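Local coordinates for protein trypanothione-dependent glyoxalase I (Leishmania major, PDB 2C21) that is a glyoxalase I, a nickel(II)-binding metalloenzyme of the glyoxalase/bleomycin resistance protein/dioxygenase superfamily, assembled from two chains, at residues A[21-26]-A[32-37]; A[86-91]-A[110-115]. All coordinates share one frame; numbering follows the deposited sequence. Where two conformers were deposited one is given.

Contact 1 of 2, residues A[21-26]-A[32-37]; sequences RSIKFY and MKVLRK
Helix segment 21-26 and segment 32-37, which leads into strand 33-40, come closest at Tyr26 and Met32, whose CA atoms are 5.7 Å apart, and diverge to 7.7 Å between the CA atoms of Ile23 and Val34. A single backbone hydrogen bond joins them, from Met32 N to Tyr26 O (3.0 Å), with an N-H...O angle of 153°. Just beyond it the Met32 side chain runs alongside that of Tyr26, both pointing the same way. With CG beside its own backbone N (chi1 -58°) and the chain extended from there, Met32 passes CB by Tyr26 O at 3.4 Å and brings SD and CE up to the ring obliquely, near CD1. SD lies 5.1 Å from the Tyr26 ring centroid, a Met-aromatic contact, and CE reaches Tyr26 CD1 at 3.9 Å. Phe25 CD2 sits over the centre of one face of the same ring, while Tyr26 OH is hydrogen-bonded to Asp116. The contact closes the helix-to-strand connection of a beta-alpha-beta-beta-beta unit, the repeated module of this superfamily, with Leu50 of strand 45-51 touching both Tyr26 and Met32. Further along, Ile23 and Val34 cross at about a right angle, touching through their CG2 methyls at 3.9 Å. Lys37, its chain extended, points toward the helix and leaves NZ 4.2 Å from Ile23 CD1.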
ATOM      1  N   ARG A  21      -5.507 -15.290 -12.336  1.00 39.52           N
ATOM      2  CA  ARG A  21      -5.639 -14.082 -13.153  1.00 39.60           C
ATOM      3  C   ARG A  21      -4.945 -12.860 -12.529  1.00 38.87           C
ATOM      4  O   ARG A  21      -4.423 -12.023 -13.244  1.00 38.47           O
ATOM      5  CB  ARG A  21      -7.095 -13.783 -13.508  1.00 39.90           C
ATOM      6  CG  ARG A  21      -7.861 -13.139 -12.440  1.00 41.10           C
ATOM      7  CD  ARG A  21      -9.244 -12.745 -12.903  1.00 41.81           C
ATOM      8  NE  ARG A  21      -9.968 -12.258 -11.735  1.00 41.89           N
ATOM      9  CZ  ARG A  21     -11.257 -11.951 -11.721  1.00 41.54           C
ATOM     10  NH1 ARG A  21     -11.995 -12.017 -12.826  1.00 40.54           N
ATOM     11  NH2 ARG A  21     -11.791 -11.516 -10.594  1.00 41.33           N
ATOM     12  N   SER A  22      -4.917 -12.764 -11.201  1.00 38.71           N
ATOM     13  CA  SER A  22      -4.255 -11.622 -10.564  1.00 38.36           C
ATOM     14  C   SER A  22      -2.747 -11.724 -10.740  1.00 38.60           C
ATOM     15  O   SER A  22      -2.078 -10.742 -11.065  1.00 38.48           O
ATOM     16  CB  SER A  22      -4.612 -11.531  -9.077  0.67 38.18           C
ATOM     17  OG  SER A  22      -5.989 -11.253  -8.919  0.67 36.99           O
ATOM     18  N   ILE A  23      -2.219 -12.921 -10.506  1.00 39.12           N
ATOM     19  CA  ILE A  23      -0.801 -13.173 -10.673  1.00 39.99           C
ATOM     20  C   ILE A  23      -0.373 -12.885 -12.112  1.00 39.86           C
ATOM     21  O   ILE A  23       0.677 -12.287 -12.321  1.00 40.25           O
ATOM     22  CB  ILE A  23      -0.430 -14.628 -10.278  1.00 40.13           C
ATOM     23  CG1 ILE A  23      -0.513 -14.791  -8.757  1.00 41.03           C
ATOM     24  CG2 ILE A  23       0.968 -14.989 -10.762  1.00 40.39           C
ATOM     25  CD1 ILE A  23      -0.462 -16.239  -8.302  1.00 41.49           C
ATOM     26  N   LYS A  24      -1.186 -13.288 -13.091  1.00 39.98           N
ATOM     27  CA  LYS A  24      -0.886 -13.019 -14.504  1.00 39.90           C
ATOM     28  C   LYS A  24      -0.765 -11.524 -14.781  1.00 39.73           C
ATOM     29  O   LYS A  24       0.173 -11.065 -15.451  1.00 39.75           O
ATOM     30  CB  LYS A  24      -1.966 -13.621 -15.409  1.00 40.24           C
ATOM     31  CG  LYS A  24      -1.559 -13.704 -16.885  1.00 41.80           C
ATOM     32  CD  LYS A  24      -2.576 -14.477 -17.705  1.00 43.73           C
ATOM     33  CE  LYS A  24      -2.133 -14.601 -19.150  1.00 45.66           C
ATOM     34  NZ  LYS A  24      -2.145 -13.266 -19.807  1.00 47.66           N
ATOM     35  N   PHE A  25      -1.729 -10.768 -14.268  1.00 39.30           N
ATOM     36  CA  PHE A  25      -1.719  -9.324 -14.389  1.00 38.61           C
ATOM     37  C   PHE A  25      -0.465  -8.681 -13.755  1.00 38.34           C
ATOM     38  O   PHE A  25       0.261  -7.950 -14.419  1.00 38.46           O
ATOM     39  CB  PHE A  25      -2.982  -8.745 -13.749  1.00 38.59           C
ATOM     40  CG  PHE A  25      -3.052  -7.254 -13.817  1.00 37.60           C
ATOM     41  CD1 PHE A  25      -3.509  -6.621 -14.967  1.00 36.42           C
ATOM     42  CD2 PHE A  25      -2.631  -6.484 -12.746  1.00 37.31           C
ATOM     43  CE1 PHE A  25      -3.563  -5.253 -15.041  1.00 35.28           C
ATOM     44  CE2 PHE A  25      -2.671  -5.108 -12.808  1.00 37.69           C
ATOM     45  CZ  PHE A  25      -3.134  -4.482 -13.958  1.00 35.46           C
ATOM     46  N   TYR A  26      -0.207  -8.948 -12.478  1.00 38.17           N
ATOM     47  CA  TYR A  26       0.872  -8.247 -11.774  1.00 38.30           C
ATOM     48  C   TYR A  26       2.257  -8.661 -12.269  1.00 38.45           C
ATOM     49  O   TYR A  26       3.184  -7.851 -12.249  1.00 39.18           O
ATOM     50  CB  TYR A  26       0.736  -8.369 -10.234  1.00 38.32           C
ATOM     51  CG  TYR A  26      -0.401  -7.524  -9.690  1.00 38.65           C
ATOM     52  CD1 TYR A  26      -0.275  -6.144  -9.589  1.00 40.61           C
ATOM     53  CD2 TYR A  26      -1.611  -8.100  -9.316  1.00 38.93           C
ATOM     54  CE1 TYR A  26      -1.338  -5.347  -9.125  1.00 40.11           C
ATOM     55  CE2 TYR A  26      -2.659  -7.329  -8.841  1.00 39.35           C
ATOM     56  CZ  TYR A  26      -2.527  -5.956  -8.742  1.00 39.89           C
ATOM     57  OH  TYR A  26      -3.586  -5.188  -8.279  1.00 38.53           O
ATOM     58  N   MET A  32       6.137  -7.437 -11.887  1.00 38.38           N
ATOM     59  CA  MET A  32       6.464  -7.929 -10.553  1.00 38.46           C
ATOM     60  C   MET A  32       6.834  -9.403 -10.648  1.00 38.46           C
ATOM     61  O   MET A  32       6.614 -10.038 -11.677  1.00 37.29           O
ATOM     62  CB  MET A  32       5.281  -7.796  -9.597  1.00 38.64           C
ATOM     63  CG  MET A  32       4.770  -6.406  -9.429  1.00 38.32           C
ATOM     64  SD  MET A  32       3.508  -6.331  -8.156  1.00 38.74           S
ATOM     65  CE  MET A  32       3.064  -4.590  -8.279  1.00 40.80           C
ATOM     66  N   LYS A  33       7.391  -9.937  -9.568  1.00 38.81           N
ATOM     67  CA  LYS A  33       7.632 -11.367  -9.480  1.00 39.46           C
ATOM     68  C   LYS A  33       6.966 -11.924  -8.244  1.00 39.32           C
ATOM     69  O   LYS A  33       6.830 -11.235  -7.240  1.00 37.68           O
ATOM     70  CB  LYS A  33       9.134 -11.688  -9.465  1.00 40.40           C
ATOM     71  CG  LYS A  33       9.968 -10.998  -8.374  1.00 43.49           C
ATOM     72  CD  LYS A  33      11.472 -11.331  -8.519  1.00 48.10           C
ATOM     73  CE  LYS A  33      12.143 -11.525  -7.142  1.00 50.02           C
ATOM     74  NZ  LYS A  33      13.564 -11.952  -7.239  1.00 51.73           N
ATOM     75  N   VAL A  34       6.569 -13.190  -8.325  1.00 39.25           N
ATOM     76  CA  VAL A  34       6.023 -13.880  -7.157  1.00 39.54           C
ATOM     77  C   VAL A  34       7.200 -14.166  -6.224  1.00 38.85           C
ATOM     78  O   VAL A  34       8.184 -14.762  -6.635  1.00 37.25           O
ATOM     79  CB  VAL A  34       5.339 -15.203  -7.558  1.00 39.64           C
ATOM     80  CG1 VAL A  34       4.871 -15.960  -6.313  1.00 40.94           C
ATOM     81  CG2 VAL A  34       4.172 -14.916  -8.501  1.00 40.06           C
ATOM     82  N   LEU A  35       7.099 -13.711  -4.985  1.00 37.91           N
ATOM     83  CA  LEU A  35       8.151 -13.914  -3.992  1.00 37.94           C
ATOM     84  C   LEU A  35       7.917 -15.186  -3.159  1.00 38.05           C
ATOM     85  O   LEU A  35       8.842 -15.957  -2.918  1.00 37.17           O
ATOM     86  CB  LEU A  35       8.228 -12.699  -3.073  1.00 38.33           C
ATOM     87  CG  LEU A  35       8.436 -11.367  -3.808  1.00 38.69           C
ATOM     88  CD1 LEU A  35       8.227 -10.183  -2.855  1.00 39.23           C
ATOM     89  CD2 LEU A  35       9.814 -11.317  -4.457  1.00 37.61           C
ATOM     90  N   ARG A  36       6.683 -15.385  -2.710  1.00 37.71           N
ATOM     91  CA  ARG A  36       6.332 -16.578  -1.949  1.00 37.71           C
ATOM     92  C   ARG A  36       4.827 -16.723  -1.824  1.00 37.59           C
ATOM     93  O   ARG A  36       4.088 -15.758  -1.991  1.00 37.14           O
ATOM     94  CB  ARG A  36       6.973 -16.551  -0.547  1.00 37.59           C
ATOM     95  CG  ARG A  36       6.466 -15.466   0.354  1.00 38.00           C
ATOM     96  CD  ARG A  36       7.315 -15.311   1.598  1.00 37.95           C
ATOM     97  NE  ARG A  36       6.929 -14.136   2.385  1.00 38.56           N
ATOM     98  CZ  ARG A  36       5.900 -14.091   3.247  1.00 41.11           C
ATOM     99  NH1 ARG A  36       5.134 -15.153   3.450  1.00 40.60           N
ATOM    100  NH2 ARG A  36       5.621 -12.963   3.903  1.00 39.94           N
ATOM    101  N   LYS A  37       4.382 -17.942  -1.530  1.00 37.74           N
ATOM    102  CA  LYS A  37       2.979 -18.203  -1.220  1.00 37.79           C
ATOM    103  C   LYS A  37       2.819 -18.823   0.173  1.00 38.28           C
ATOM    104  O   LYS A  37       3.775 -19.420   0.727  1.00 37.74           O
ATOM    105  CB  LYS A  37       2.362 -19.123  -2.272  1.00 38.41           C
ATOM    106  CG  LYS A  37       2.516 -18.627  -3.707  1.00 40.26           C
ATOM    107  CD  LYS A  37       1.775 -19.530  -4.695  1.00 42.86           C
ATOM    108  CE  LYS A  37       1.929 -19.044  -6.133  1.00 44.61           C
ATOM    109  NZ  LYS A  37       1.252 -19.929  -7.130  1.00 44.37           N
TER

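Contact 2 of 2, residues A[86-91]-A[110-115]; sequences EDVKEL and FMAFVV
Val88 presents its two methyls to different parts of segment 110-115: CG1 meets the CB of Ala112 at 3.7 Å, while CG2 lies 3.9 Å from the carbonyl O of Phe110. This is helix-on-sheet packing, in which the first turn of helix 88-97 rests on strand 111-115 of the second four-stranded sheet of the glyoxalase fold. CG1 is anti to the backbone N of Val88 (chi1 180°) and CG2 lies beside that N, which sets the two methyls along the segment, one at Phe110 and one at Ala112. The CA-CB bonds of Val88 and Ala112 are directed at each other's segments and, consistent with the small Ala112 side chain, CG1 of Val88 also comes within 4.1 Å of Met111 C. At Phe110 and Met111 the bond from CA to CB points away from the helix. The Phe110 side chain packs on Thr129 and Met130 of helix 127-141, and that of Met111 on Glu123, a nickel ligand. No hydrogen bond crosses between the segments. The N-terminal end of the helix is capped from within its own segment, where Asp87 is the N-cap: Glu90 N donates to Asp87 OD1 (3.0 Å) with an N-H...O angle of 165°, meeting the carboxylate from above its plane.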
ATOM      1  N   GLU A  86       9.341   4.103 -16.073  1.00 37.70           N
ATOM      2  CA  GLU A  86      10.167   4.937 -16.950  1.00 37.92           C
ATOM      3  C   GLU A  86       9.370   5.575 -18.086  1.00 38.51           C
ATOM      4  O   GLU A  86       9.745   6.652 -18.598  1.00 38.05           O
ATOM      5  CB  GLU A  86      11.310   4.113 -17.562  1.00 38.17           C
ATOM      6  CG  GLU A  86      12.347   3.632 -16.551  1.00 38.49           C
ATOM      7  CD  GLU A  86      13.577   3.022 -17.197  0.50 37.70           C
ATOM      8  OE1 GLU A  86      13.840   3.306 -18.387  0.50 38.73           O
ATOM      9  OE2 GLU A  86      14.289   2.260 -16.507  0.50 36.54           O
ATOM     10  N   ASP A  87       8.312   4.875 -18.516  1.00 38.75           N
ATOM     11  CA  ASP A  87       7.523   5.290 -19.679  1.00 39.00           C
ATOM     12  C   ASP A  87       6.066   4.860 -19.445  1.00 38.56           C
ATOM     13  O   ASP A  87       5.681   3.641 -19.580  1.00 38.85           O
ATOM     14  CB  ASP A  87       8.084   4.694 -20.972  1.00 38.96           C
ATOM     15  CG  ASP A  87       7.542   5.384 -22.217  1.00 40.63           C
ATOM     16  OD1 ASP A  87       6.415   5.937 -22.141  1.00 42.62           O
ATOM     17  OD2 ASP A  87       8.230   5.362 -23.261  1.00 39.75           O
ATOM     18  N   VAL A  88       5.257   5.862 -19.070  1.00 37.96           N
ATOM     19  CA  VAL A  88       3.851   5.616 -18.802  1.00 37.93           C
ATOM     20  C   VAL A  88       3.095   5.322 -20.084  1.00 37.98           C
ATOM     21  O   VAL A  88       2.301   4.380 -20.138  1.00 37.36           O
ATOM     22  CB  VAL A  88       3.189   6.812 -18.072  1.00 37.99           C
ATOM     23  CG1 VAL A  88       1.703   6.532 -17.792  1.00 37.81           C
ATOM     24  CG2 VAL A  88       3.930   7.114 -16.788  1.00 37.94           C
ATOM     25  N   LYS A  89       3.368   6.108 -21.125  1.00 38.58           N
ATOM     26  CA  LYS A  89       2.634   5.980 -22.366  1.00 38.99           C
ATOM     27  C   LYS A  89       2.871   4.577 -22.929  1.00 39.04           C
ATOM     28  O   LYS A  89       1.906   3.884 -23.320  1.00 39.98           O
ATOM     29  CB  LYS A  89       3.083   7.052 -23.375  0.50 39.01           C
ATOM     30  CG  LYS A  89       2.431   6.975 -24.761  0.50 39.98           C
ATOM     31  CD  LYS A  89       3.249   7.748 -25.805  0.50 39.88           C
ATOM     32  CE  LYS A  89       2.662   7.632 -27.203  0.50 41.10           C
ATOM     33  NZ  LYS A  89       1.555   8.599 -27.450  0.50 41.73           N
ATOM     34  N   GLU A  90       4.133   4.140 -22.928  1.00 38.87           N
ATOM     35  CA  GLU A  90       4.502   2.858 -23.531  1.00 38.96           C
ATOM     36  C   GLU A  90       3.814   1.719 -22.788  1.00 38.39           C
ATOM     37  O   GLU A  90       3.330   0.749 -23.398  1.00 37.04           O
ATOM     38  CB  GLU A  90       6.030   2.680 -23.537  1.00 39.41           C
ATOM     39  CG  GLU A  90       6.556   1.397 -24.192  1.00 39.60           C
ATOM     40  CD  GLU A  90       6.354   1.346 -25.692  0.50 40.79           C
ATOM     41  OE1 GLU A  90       6.459   2.398 -26.364  0.50 41.25           O
ATOM     42  OE2 GLU A  90       6.107   0.235 -26.206  0.50 41.79           O
ATOM     43  N   LEU A  91       3.749   1.856 -21.467  1.00 38.58           N
ATOM     44  CA  LEU A  91       3.134   0.850 -20.652  1.00 38.45           C
ATOM     45  C   LEU A  91       1.628   0.770 -20.966  1.00 39.04           C
ATOM     46  O   LEU A  91       1.094  -0.319 -21.186  1.00 40.59           O
ATOM     47  CB  LEU A  91       3.418   1.145 -19.173  1.00 38.47           C
ATOM     48  CG  LEU A  91       3.001   0.107 -18.128  1.00 37.65           C
ATOM     49  CD1 LEU A  91       3.456  -1.293 -18.507  1.00 37.41           C
ATOM     50  CD2 LEU A  91       3.558   0.520 -16.785  1.00 37.37           C
ATOM     51  N   PHE A 110       2.884  11.791 -17.611  1.00 40.93           N
ATOM     52  CA  PHE A 110       3.242  11.789 -16.193  1.00 40.67           C
ATOM     53  C   PHE A 110       2.470  10.726 -15.403  1.00 40.19           C
ATOM     54  O   PHE A 110       3.020  10.079 -14.502  1.00 39.79           O
ATOM     55  CB  PHE A 110       2.997  13.179 -15.578  1.00 40.70           C
ATOM     56  CG  PHE A 110       3.104  13.207 -14.077  1.00 41.05           C
ATOM     57  CD1 PHE A 110       4.319  12.963 -13.452  1.00 41.16           C
ATOM     58  CD2 PHE A 110       1.984  13.447 -13.287  1.00 42.21           C
ATOM     59  CE1 PHE A 110       4.420  12.972 -12.067  1.00 41.31           C
ATOM     60  CE2 PHE A 110       2.080  13.464 -11.897  1.00 40.83           C
ATOM     61  CZ  PHE A 110       3.298  13.225 -11.288  1.00 40.91           C
ATOM     62  N   MET A 111       1.201  10.541 -15.754  1.00 40.04           N
ATOM     63  CA  MET A 111       0.267   9.801 -14.905  1.00 39.88           C
ATOM     64  C   MET A 111      -0.794   9.055 -15.708  1.00 39.00           C
ATOM     65  O   MET A 111      -1.281   9.542 -16.722  1.00 38.43           O
ATOM     66  CB  MET A 111      -0.403  10.788 -13.949  1.00 40.62           C
ATOM     67  CG  MET A 111      -1.698  10.324 -13.291  1.00 43.64           C
ATOM     68  SD  MET A 111      -2.369  11.573 -12.157  1.00 49.40           S
ATOM     69  CE  MET A 111      -2.081  13.096 -13.050  1.00 48.25           C
ATOM     70  N   ALA A 112      -1.152   7.864 -15.235  1.00 38.40           N
ATOM     71  CA  ALA A 112      -2.289   7.132 -15.774  1.00 37.88           C
ATOM     72  C   ALA A 112      -2.888   6.288 -14.679  1.00 37.78           C
ATOM     73  O   ALA A 112      -2.235   6.021 -13.669  1.00 37.09           O
ATOM     74  CB  ALA A 112      -1.875   6.261 -16.955  1.00 38.25           C
ATOM     75  N   PHE A 113      -4.141   5.904 -14.869  1.00 37.72           N
ATOM     76  CA  PHE A 113      -4.796   4.966 -13.975  1.00 37.76           C
ATOM     77  C   PHE A 113      -5.288   3.783 -14.782  1.00 37.44           C
ATOM     78  O   PHE A 113      -5.962   3.958 -15.796  1.00 36.87           O
ATOM     79  CB  PHE A 113      -5.971   5.621 -13.247  1.00 37.93           C
ATOM     80  CG  PHE A 113      -5.582   6.330 -11.991  1.00 38.78           C
ATOM     81  CD1 PHE A 113      -5.309   7.690 -12.000  1.00 40.41           C
ATOM     82  CD2 PHE A 113      -5.489   5.634 -10.785  1.00 41.59           C
ATOM     83  CE1 PHE A 113      -4.945   8.348 -10.831  1.00 40.76           C
ATOM     84  CE2 PHE A 113      -5.129   6.295  -9.600  1.00 41.36           C
ATOM     85  CZ  PHE A 113      -4.856   7.651  -9.630  1.00 40.01           C
ATOM     86  N   VAL A 114      -4.938   2.584 -14.311  1.00 37.45           N
ATOM     87  CA  VAL A 114      -5.405   1.329 -14.889  1.00 37.45           C
ATOM     88  C   VAL A 114      -6.111   0.499 -13.808  1.00 37.23           C
ATOM     89  O   VAL A 114      -5.955   0.759 -12.609  1.00 37.11           O
ATOM     90  CB  VAL A 114      -4.244   0.528 -15.535  1.00 37.58           C
ATOM     91  CG1 VAL A 114      -3.473   1.418 -16.517  1.00 38.29           C
ATOM     92  CG2 VAL A 114      -3.310  -0.075 -14.477  1.00 38.01           C
ATOM     93  N   VAL A 115      -6.885  -0.492 -14.242  1.00 36.98           N
ATOM     94  CA  VAL A 115      -7.711  -1.279 -13.335  1.00 36.60           C
ATOM     95  C   VAL A 115      -7.294  -2.747 -13.378  1.00 36.47           C
ATOM     96  O   VAL A 115      -7.146  -3.324 -14.460  1.00 36.43           O
ATOM     97  CB  VAL A 115      -9.205  -1.124 -13.680  1.00 36.27           C
ATOM     98  CG1 VAL A 115     -10.076  -1.710 -12.562  1.00 36.66           C
ATOM     99  CG2 VAL A 115      -9.544   0.352 -13.902  1.00 35.93           C
TER

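From the N terminus, strand 8-15 leads into helix 19-29, and contact 1 closes the short connection from this helix to strand 33-40, an edge strand of the first sheet within this chain. The chain completes that sheet before entering the second through strand 78-85. Contact 2 then closes a longer excursion, through helix 88-97 and strand 102-105, back to strand 111-115. The two closures follow in series, neither nested nor crossed, one in each of two sheets with the same strand order. Their centres lie about 20 Å apart, yet they meet where Phe25 CE1 approaches Val115 O at 4.1 Å, bringing helix 19-29 against the end of strand 111-115. Both also touch the second subunit.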